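Local coordinates for Tp0751 (Treponema pallidum, PDB 5JK2), which appears to act as an adhesin of the syphilis spirochaete, a non-canonical lipocalin-fold protein that mediates attachment to extracellular matrix components and interaction with host cells, at residues 45-50 with 93-98; 117-122 with 129-134. The protein carries 1 engineered substitution. All blocks are in the same frame, centred on the assembly; numbering follows the deposited sequence.

Contact 1. Residues 45-50 with 93-98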
ATOM      1  N   ALA A  45      -6.360  -7.469 -11.303  1.00 65.05           N
ATOM      2  CA  ALA A  45      -6.230  -6.554 -10.171  1.00 55.89           C
ATOM      3  C   ALA A  45      -6.257  -7.231  -8.800  1.00 55.84           C
ATOM      4  O   ALA A  45      -7.286  -7.753  -8.367  1.00 47.71           O
ATOM      5  CB  ALA A  45      -7.324  -5.505 -10.236  1.00 52.13           C
ATOM      6  N   LEU A  46      -5.104  -7.214  -8.135  1.00 56.67           N
ATOM      7  CA  LEU A  46      -5.009  -7.469  -6.701  1.00 49.07           C
ATOM      8  C   LEU A  46      -4.970  -6.121  -5.984  1.00 48.90           C
ATOM      9  O   LEU A  46      -5.263  -6.017  -4.792  1.00 44.97           O
ATOM     10  CB  LEU A  46      -3.766  -8.305  -6.374  1.00 54.21           C
ATOM     11  CG  LEU A  46      -3.164  -8.197  -4.967  1.00 56.49           C
ATOM     12  CD1 LEU A  46      -4.104  -8.755  -3.912  1.00 58.69           C
ATOM     13  CD2 LEU A  46      -1.816  -8.903  -4.916  1.00 63.95           C
ATOM     14  N   GLN A  47      -4.608  -5.086  -6.738  1.00 47.64           N
ATOM     15  CA  GLN A  47      -4.506  -3.731  -6.216  1.00 38.07           C
ATOM     16  C   GLN A  47      -5.847  -3.254  -5.685  1.00 37.03           C
ATOM     17  O   GLN A  47      -5.912  -2.430  -4.775  1.00 38.46           O
ATOM     18  CB  GLN A  47      -4.017  -2.775  -7.308  1.00 42.68           C
ATOM     19  CG  GLN A  47      -2.755  -3.231  -8.031  1.00 48.35           C
ATOM     20  CD  GLN A  47      -2.277  -2.225  -9.064  1.00 50.83           C
ATOM     21  OE1 GLN A  47      -2.828  -1.131  -9.180  1.00 56.06           O
ATOM     22  NE2 GLN A  47      -1.248  -2.593  -9.819  1.00 54.55           N
ATOM     23  N   HIS A  48      -6.919  -3.785  -6.262  1.00 40.12           N
ATOM     24  CA  HIS A  48      -8.267  -3.364  -5.913  1.00 53.01           C
ATOM     25  C   HIS A  48      -8.538  -3.592  -4.428  1.00 50.58           C
ATOM     26  O   HIS A  48      -9.391  -2.932  -3.832  1.00 48.14           O
ATOM     27  CB  HIS A  48      -9.288  -4.111  -6.772  1.00 57.77           C
ATOM     28  CG  HIS A  48     -10.589  -3.388  -6.936  1.00 67.61           C
ATOM     29  ND1 HIS A  48     -11.537  -3.759  -7.865  1.00 66.73           N
ATOM     30  CD2 HIS A  48     -11.097  -2.308  -6.291  1.00 68.20           C
ATOM     31  CE1 HIS A  48     -12.573  -2.944  -7.784  1.00 67.13           C
ATOM     32  NE2 HIS A  48     -12.333  -2.056  -6.839  1.00 70.72           N
ATOM     33  N   LEU A  49      -7.793  -4.517  -3.831  1.00 41.68           N
ATOM     34  CA  LEU A  49      -7.907  -4.786  -2.403  1.00 38.75           C
ATOM     35  C   LEU A  49      -7.191  -3.726  -1.573  1.00 34.21           C
ATOM     36  O   LEU A  49      -7.486  -3.558  -0.391  1.00 35.26           O
ATOM     37  CB  LEU A  49      -7.341  -6.169  -2.067  1.00 47.74           C
ATOM     38  CG  LEU A  49      -8.184  -7.389  -2.446  1.00 45.52           C
ATOM     39  CD1 LEU A  49      -7.410  -8.667  -2.172  1.00 39.14           C
ATOM     40  CD2 LEU A  49      -9.509  -7.395  -1.691  1.00 52.61           C
ATOM     41  N   LEU A  50      -6.248  -3.016  -2.184  1.00 34.47           N
ATOM     42  CA  LEU A  50      -5.468  -2.017  -1.459  1.00 37.37           C
ATOM     43  C   LEU A  50      -6.226  -0.710  -1.283  1.00 31.45           C
ATOM     44  O   LEU A  50      -6.005   0.012  -0.310  1.00 25.46           O
ATOM     45  CB  LEU A  50      -4.146  -1.742  -2.178  1.00 32.32           C
ATOM     46  CG  LEU A  50      -3.128  -2.881  -2.130  1.00 31.97           C
ATOM     47  CD1 LEU A  50      -1.950  -2.572  -3.026  1.00 27.50           C
ATOM     48  CD2 LEU A  50      -2.664  -3.121  -0.703  1.00 29.09           C
ATOM     49  N   ASP A  93       3.781   6.210 -10.258  1.00 28.62           N
ATOM     50  CA  ASP A  93       4.333   6.250 -11.602  1.00 35.27           C
ATOM     51  C   ASP A  93       4.231   4.872 -12.254  1.00 36.43           C
ATOM     52  O   ASP A  93       4.137   4.759 -13.476  1.00 31.66           O
ATOM     53  CB  ASP A  93       5.787   6.723 -11.566  1.00 40.51           C
ATOM     54  CG  ASP A  93       5.909   8.235 -11.495  1.00 38.24           C
ATOM     55  OD1 ASP A  93       5.166   8.929 -12.217  1.00 29.20           O
ATOM     56  OD2 ASP A  93       6.756   8.727 -10.720  1.00 36.96           O
ATOM     57  N   SER A  94       4.249   3.830 -11.427  1.00 37.90           N
ATOM     58  CA  SER A  94       4.055   2.462 -11.899  1.00 40.09           C
ATOM     59  C   SER A  94       3.615   1.546 -10.757  1.00 36.39           C
ATOM     60  O   SER A  94       3.817   1.857  -9.583  1.00 36.28           O
ATOM     61  CB  SER A  94       5.336   1.917 -12.546  1.00 37.95           C
ATOM     62  OG  SER A  94       6.333   1.637 -11.579  1.00 39.21           O
ATOM     63  N   ALA A  95       3.009   0.418 -11.114  1.00 36.96           N
ATOM     64  CA  ALA A  95       2.538  -0.553 -10.133  1.00 37.94           C
ATOM     65  C   ALA A  95       2.379  -1.927 -10.777  1.00 36.27           C
ATOM     66  O   ALA A  95       1.673  -2.073 -11.777  1.00 40.30           O
ATOM     67  CB  ALA A  95       1.225  -0.095  -9.526  1.00 48.88           C
ATOM     68  N   HIS A  96       3.032  -2.929 -10.192  1.00 36.85           N
ATOM     69  CA  HIS A  96       3.041  -4.283 -10.741  1.00 41.15           C
ATOM     70  C   HIS A  96       2.703  -5.321  -9.683  1.00 41.58           C
ATOM     71  O   HIS A  96       3.180  -5.247  -8.553  1.00 45.95           O
ATOM     72  CB  HIS A  96       4.407  -4.604 -11.355  1.00 51.81           C
ATOM     73  CG  HIS A  96       4.591  -4.052 -12.735  1.00 52.77           C
ATOM     74  ND1 HIS A  96       5.089  -2.790 -12.974  1.00 45.60           N
ATOM     75  CD2 HIS A  96       4.332  -4.591 -13.951  1.00 49.45           C
ATOM     76  CE1 HIS A  96       5.135  -2.575 -14.275  1.00 39.05           C
ATOM     77  NE2 HIS A  96       4.681  -3.652 -14.892  1.00 44.67           N
ATOM     78  N   THR A  97       1.874  -6.286 -10.068  1.00 47.39           N
ATOM     79  CA  THR A  97       1.515  -7.401  -9.203  1.00 48.23           C
ATOM     80  C   THR A  97       2.269  -8.662  -9.608  1.00 43.88           C
ATOM     81  O   THR A  97       2.387  -8.970 -10.791  1.00 48.99           O
ATOM     82  CB  THR A  97       0.007  -7.699  -9.260  1.00 47.47           C
ATOM     83  OG1 THR A  97      -0.336  -8.185 -10.564  1.00 61.66           O
ATOM     84  CG2 THR A  97      -0.803  -6.451  -8.963  1.00 43.38           C
ATOM     85  N   HIS A  98       2.779  -9.389  -8.620  1.00 44.63           N
ATOM     86  CA  HIS A  98       3.342 -10.711  -8.860  1.00 44.88           C
ATOM     87  C   HIS A  98       3.023 -11.623  -7.684  1.00 51.00           C
ATOM     88  O   HIS A  98       3.476 -11.385  -6.564  1.00 52.39           O
ATOM     89  CB  HIS A  98       4.854 -10.643  -9.081  1.00 51.49           C
ATOM     90  CG  HIS A  98       5.444 -11.930  -9.570  1.00 65.08           C
ATOM     91  ND1 HIS A  98       6.648 -12.425  -9.114  1.00 63.90           N
ATOM     92  CD2 HIS A  98       4.989 -12.828 -10.477  1.00 59.97           C
ATOM     93  CE1 HIS A  98       6.909 -13.570  -9.719  1.00 56.81           C
ATOM     94  NE2 HIS A  98       5.918 -13.837 -10.551  1.00 52.89           N
TER
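Gln47 reaches across to Ala95 and Thr97, resting the turn that precedes the first barrel strand against strand 86-98 of a lipocalin-like beta barrel. Residues 45-50 link helix 26-39 to strand 52-56. Their backbone winds helically, with Leu49 N and Leu50 N bonding back to the carbonyls of Leu46 and Gln47, so Leu46 and Leu49 leave on one side of the turn and Gln47 and Leu50 on another. The three leucines are its tightly packed part, all lying on Phe122. Leu46, which also covers Val102 and Ala38, and Leu49 fill the place between barrel and helix with branched apolar chains, while Leu50 packs against barrel strands. Of the three, Leu46 alone touches residues 93-98, offering little more than its CB, 4.3 Å from Thr97 CG2.

The other side is looser and carries most of the contact, with only 185 Å² buried in all and no hydrogen bond across it. Gln47 has CG opposite its own carbonyl carbon (chi1 -51°) and then runs straight out, crossing Thr97 at a slant, so that its CG meets Thr97 CG2 at 3.9 Å. Glutamine fits a partly exposed seam because its methylenes can pack while the amide remains compatible with a polar surface. Ala95, with its small methyl, lets the amide come close to the strand. Threonine is similarly two-sided, turning CG2 toward Gln47, whereas His96 and His98 point away from the turn and are exposed. Where the contact ends, Gln47 NE2 sits 3.5 Å from Ala95 CB and 4.0 Å from Thr97 CG2.

Contact 2. Residues 117-122 with 129-134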
ATOM      1  N   ARG A 117       9.839   3.701  -3.229  1.00 27.41           N
ATOM      2  CA  ARG A 117       9.514   2.341  -3.647  1.00 22.31           C
ATOM      3  C   ARG A 117       8.815   1.586  -2.532  1.00 22.14           C
ATOM      4  O   ARG A 117       9.205   1.680  -1.369  1.00 24.65           O
ATOM      5  CB  ARG A 117      10.775   1.590  -4.067  1.00 31.99           C
ATOM      6  CG  ARG A 117      11.430   2.172  -5.296  1.00 44.02           C
ATOM      7  CD  ARG A 117      12.536   1.281  -5.836  1.00 52.43           C
ATOM      8  NE  ARG A 117      12.831   1.583  -7.235  1.00 65.32           N
ATOM      9  CZ  ARG A 117      13.507   2.652  -7.648  1.00 69.61           C
ATOM     10  NH1 ARG A 117      13.721   2.840  -8.943  1.00 72.61           N
ATOM     11  NH2 ARG A 117      13.967   3.537  -6.772  1.00 67.02           N
ATOM     12  N   LEU A 118       7.790   0.825  -2.900  1.00 26.15           N
ATOM     13  CA  LEU A 118       6.980   0.099  -1.934  1.00 31.76           C
ATOM     14  C   LEU A 118       6.915  -1.380  -2.288  1.00 28.50           C
ATOM     15  O   LEU A 118       6.913  -1.749  -3.460  1.00 28.41           O
ATOM     16  CB  LEU A 118       5.567   0.690  -1.875  1.00 38.49           C
ATOM     17  CG  LEU A 118       5.070   1.158  -0.504  1.00 37.93           C
ATOM     18  CD1 LEU A 118       5.917   2.311   0.005  1.00 37.80           C
ATOM     19  CD2 LEU A 118       3.604   1.557  -0.570  1.00 28.36           C
ATOM     20  N   GLU A 119       6.866  -2.217  -1.258  1.00 30.49           N
ATOM     21  CA  GLU A 119       6.756  -3.659  -1.436  1.00 30.44           C
ATOM     22  C   GLU A 119       5.621  -4.204  -0.582  1.00 30.31           C
ATOM     23  O   GLU A 119       5.845  -4.765   0.490  1.00 31.59           O
ATOM     24  CB  GLU A 119       8.071  -4.346  -1.076  1.00 39.80           C
ATOM     25  CG  GLU A 119       9.249  -3.929  -1.944  1.00 41.80           C
ATOM     26  CD  GLU A 119       9.124  -4.405  -3.381  1.00 38.86           C
ATOM     27  OE1 GLU A 119       8.285  -5.291  -3.650  1.00 44.23           O
ATOM     28  OE2 GLU A 119       9.868  -3.891  -4.243  1.00 38.03           O
ATOM     29  N   VAL A 120       4.398  -4.031  -1.072  1.00 42.65           N
ATOM     30  CA  VAL A 120       3.206  -4.453  -0.348  1.00 39.34           C
ATOM     31  C   VAL A 120       2.939  -5.943  -0.527  1.00 47.18           C
ATOM     32  O   VAL A 120       2.510  -6.381  -1.597  1.00 46.72           O
ATOM     33  CB  VAL A 120       1.965  -3.675  -0.811  1.00 32.99           C
ATOM     34  CG1 VAL A 120       0.761  -4.053   0.034  1.00 40.22           C
ATOM     35  CG2 VAL A 120       2.226  -2.178  -0.749  1.00 32.66           C
ATOM     36  N   THR A 121       3.172  -6.709   0.534  1.00 49.73           N
ATOM     37  CA  THR A 121       2.967  -8.153   0.512  1.00 46.67           C
ATOM     38  C   THR A 121       1.717  -8.518   1.299  1.00 38.49           C
ATOM     39  O   THR A 121       1.663  -8.343   2.515  1.00 34.38           O
ATOM     40  CB  THR A 121       4.176  -8.906   1.097  1.00 38.07           C
ATOM     41  OG1 THR A 121       5.370  -8.502   0.416  1.00 37.87           O
ATOM     42  CG2 THR A 121       3.998 -10.413   0.952  1.00 48.21           C
ATOM     43  N   PHE A 122       0.713  -9.021   0.590  1.00 38.28           N
ATOM     44  CA  PHE A 122      -0.538  -9.433   1.208  1.00 34.58           C
ATOM     45  C   PHE A 122      -0.388 -10.711   2.019  1.00 36.22           C
ATOM     46  O   PHE A 122       0.297 -11.645   1.607  1.00 39.35           O
ATOM     47  CB  PHE A 122      -1.612  -9.648   0.144  1.00 41.70           C
ATOM     48  CG  PHE A 122      -2.322  -8.395  -0.271  1.00 39.09           C
ATOM     49  CD1 PHE A 122      -1.816  -7.594  -1.277  1.00 41.11           C
ATOM     50  CD2 PHE A 122      -3.511  -8.033   0.334  1.00 32.45           C
ATOM     51  CE1 PHE A 122      -2.482  -6.449  -1.663  1.00 39.25           C
ATOM     52  CE2 PHE A 122      -4.176  -6.894  -0.046  1.00 27.14           C
ATOM     53  CZ  PHE A 122      -3.663  -6.101  -1.047  1.00 30.05           C
ATOM     54  N   HIS A 129       1.900  -6.592   4.568  1.00 28.89           N
ATOM     55  CA  HIS A 129       3.165  -6.199   5.171  1.00 32.29           C
ATOM     56  C   HIS A 129       3.915  -5.314   4.184  1.00 27.43           C
ATOM     57  O   HIS A 129       4.109  -5.688   3.027  1.00 26.43           O
ATOM     58  CB  HIS A 129       4.010  -7.415   5.552  1.00 39.92           C
ATOM     59  CG  HIS A 129       5.129  -7.092   6.493  1.00 38.28           C
ATOM     60  ND1 HIS A 129       5.116  -7.458   7.823  1.00 38.57           N
ATOM     61  CD2 HIS A 129       6.287  -6.415   6.301  1.00 34.58           C
ATOM     62  CE1 HIS A 129       6.223  -7.031   8.406  1.00 35.11           C
ATOM     63  NE2 HIS A 129       6.949  -6.394   7.504  1.00 35.35           N
ATOM     64  N   VAL A 130       4.323  -4.137   4.647  1.00 24.77           N
ATOM     65  CA  VAL A 130       4.913  -3.131   3.772  1.00 29.42           C
ATOM     66  C   VAL A 130       6.400  -2.929   4.038  1.00 26.82           C
ATOM     67  O   VAL A 130       6.848  -2.932   5.184  1.00 28.26           O
ATOM     68  CB  VAL A 130       4.202  -1.771   3.927  1.00 26.69           C
ATOM     69  CG1 VAL A 130       4.765  -0.754   2.938  1.00 27.02           C
ATOM     70  CG2 VAL A 130       2.703  -1.926   3.728  1.00 31.30           C
ATOM     71  N   ARG A 131       7.150  -2.753   2.955  1.00 22.05           N
ATOM     72  CA  ARG A 131       8.547  -2.357   3.012  1.00 29.85           C
ATOM     73  C   ARG A 131       8.693  -1.138   2.115  1.00 23.68           C
ATOM     74  O   ARG A 131       8.262  -1.154   0.963  1.00 24.96           O
ATOM     75  CB  ARG A 131       9.465  -3.507   2.573  1.00 34.41           C
ATOM     76  CG  ARG A 131      10.859  -3.112   2.072  1.00 36.70           C
ATOM     77  CD  ARG A 131      11.824  -2.781   3.206  1.00 42.83           C
ATOM     78  NE  ARG A 131      13.173  -2.513   2.700  1.00 53.31           N
ATOM     79  CZ  ARG A 131      14.248  -2.325   3.463  1.00 50.80           C
ATOM     80  NH1 ARG A 131      14.153  -2.373   4.785  1.00 48.40           N
ATOM     81  NH2 ARG A 131      15.423  -2.090   2.896  1.00 47.98           N
ATOM     82  N   ALA A 132       9.289  -0.080   2.654  1.00 26.79           N
ATOM     83  CA  ALA A 132       9.433   1.173   1.926  1.00 24.65           C
ATOM     84  C   ALA A 132      10.901   1.545   1.778  1.00 25.04           C
ATOM     85  O   ALA A 132      11.711   1.276   2.664  1.00 29.57           O
ATOM     86  CB  ALA A 132       8.671   2.283   2.629  1.00 31.22           C
ATOM     87  N   VAL A 133      11.235   2.155   0.647  1.00 26.76           N
ATOM     88  CA  VAL A 133      12.604   2.561   0.361  1.00 29.78           C
ATOM     89  C   VAL A 133      12.612   3.879  -0.396  1.00 26.97           C
ATOM     90  O   VAL A 133      12.065   3.976  -1.493  1.00 28.07           O
ATOM     91  CB  VAL A 133      13.349   1.496  -0.468  1.00 26.32           C
ATOM     92  CG1 VAL A 133      14.728   2.001  -0.889  1.00 28.57           C
ATOM     93  CG2 VAL A 133      13.460   0.204   0.318  1.00 29.73           C
ATOM     94  N   GLU A 134      13.251   4.890   0.182  1.00 31.28           N
ATOM     95  CA  GLU A 134      13.304   6.196  -0.456  1.00 34.30           C
ATOM     96  C   GLU A 134      14.239   6.165  -1.656  1.00 32.93           C
ATOM     97  O   GLU A 134      15.049   5.253  -1.812  1.00 31.61           O
ATOM     98  CB  GLU A 134      13.750   7.277   0.534  1.00 37.57           C
ATOM     99  CG  GLU A 134      12.628   7.897   1.360  1.00 41.78           C
ATOM    100  CD  GLU A 134      11.530   8.502   0.508  1.00 33.85           C
ATOM    101  OE1 GLU A 134      10.553   7.789   0.205  1.00 37.74           O
ATOM    102  OE2 GLU A 134      11.634   9.695   0.154  1.00 29.34           O
TER
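Arg117 and Val133 open an antiparallel ladder in which strands 117-122 and 132-134 run at 173° to one another, 4.9 Å apart at closest approach. Arg117 N donates to Val133 O at 2.8 Å and Val133 N donates back to Arg117 O, making a hydrogen-bonded pair; Leu118 and Ala132 form the next, non-hydrogen-bonded pair. At the far end Thr121 and His129 bond in both directions. The middle is uneven: Glu119 N holds Arg131 O at 2.8 Å, but the return bond from Arg131 N to Glu119 O is weak at 3.4 Å, in keeping with the break in strand 127-135 there.

Side chains alternate. Leu118, Val120, Val130 and Ala132 lie on the barrel's inner side, which compact apolar groups suit: Leu118 sends CD1 to Ala132 CB (3.8 Å), while its CG meets Val130 CG1 (3.9 Å). Val133, on the other face with Arg117, Thr121 and His129, is buried too. Glu119 and Arg131 touch through their CB atoms. The glutamate bends at chi2 (-68°), and its OE1 is hydrogen-bonded to Ser103 OG; the extended Arg117 reaches Asp135 in a salt bridge.

The hairpin is flanked by strand 101-108, bonded through Leu118 to Phe104 and Val120 to Val102, and by strand 149-153, bonded through Val130 to Gly149; Val120 also lies against Leu50 of the turn following helix 26-39.

In the fold
Both contacts belong to the same barrel, yet they differ in depth and chemistry. Contact 2 ties sequence neighbours of one hairpin with a backbone ladder and is partly buried, its apolar face turned to the interior. Contact 1 lies near the surface and joins parts distant in sequence by side-chain packing alone, without a ladder. They meet at Phe122, which does not touch residues 129-134 but lies under the turn 45-50. The turn therefore touches the barrel loosely at strand 86-98 and with buried leucines at strands 101-108 and 115-122.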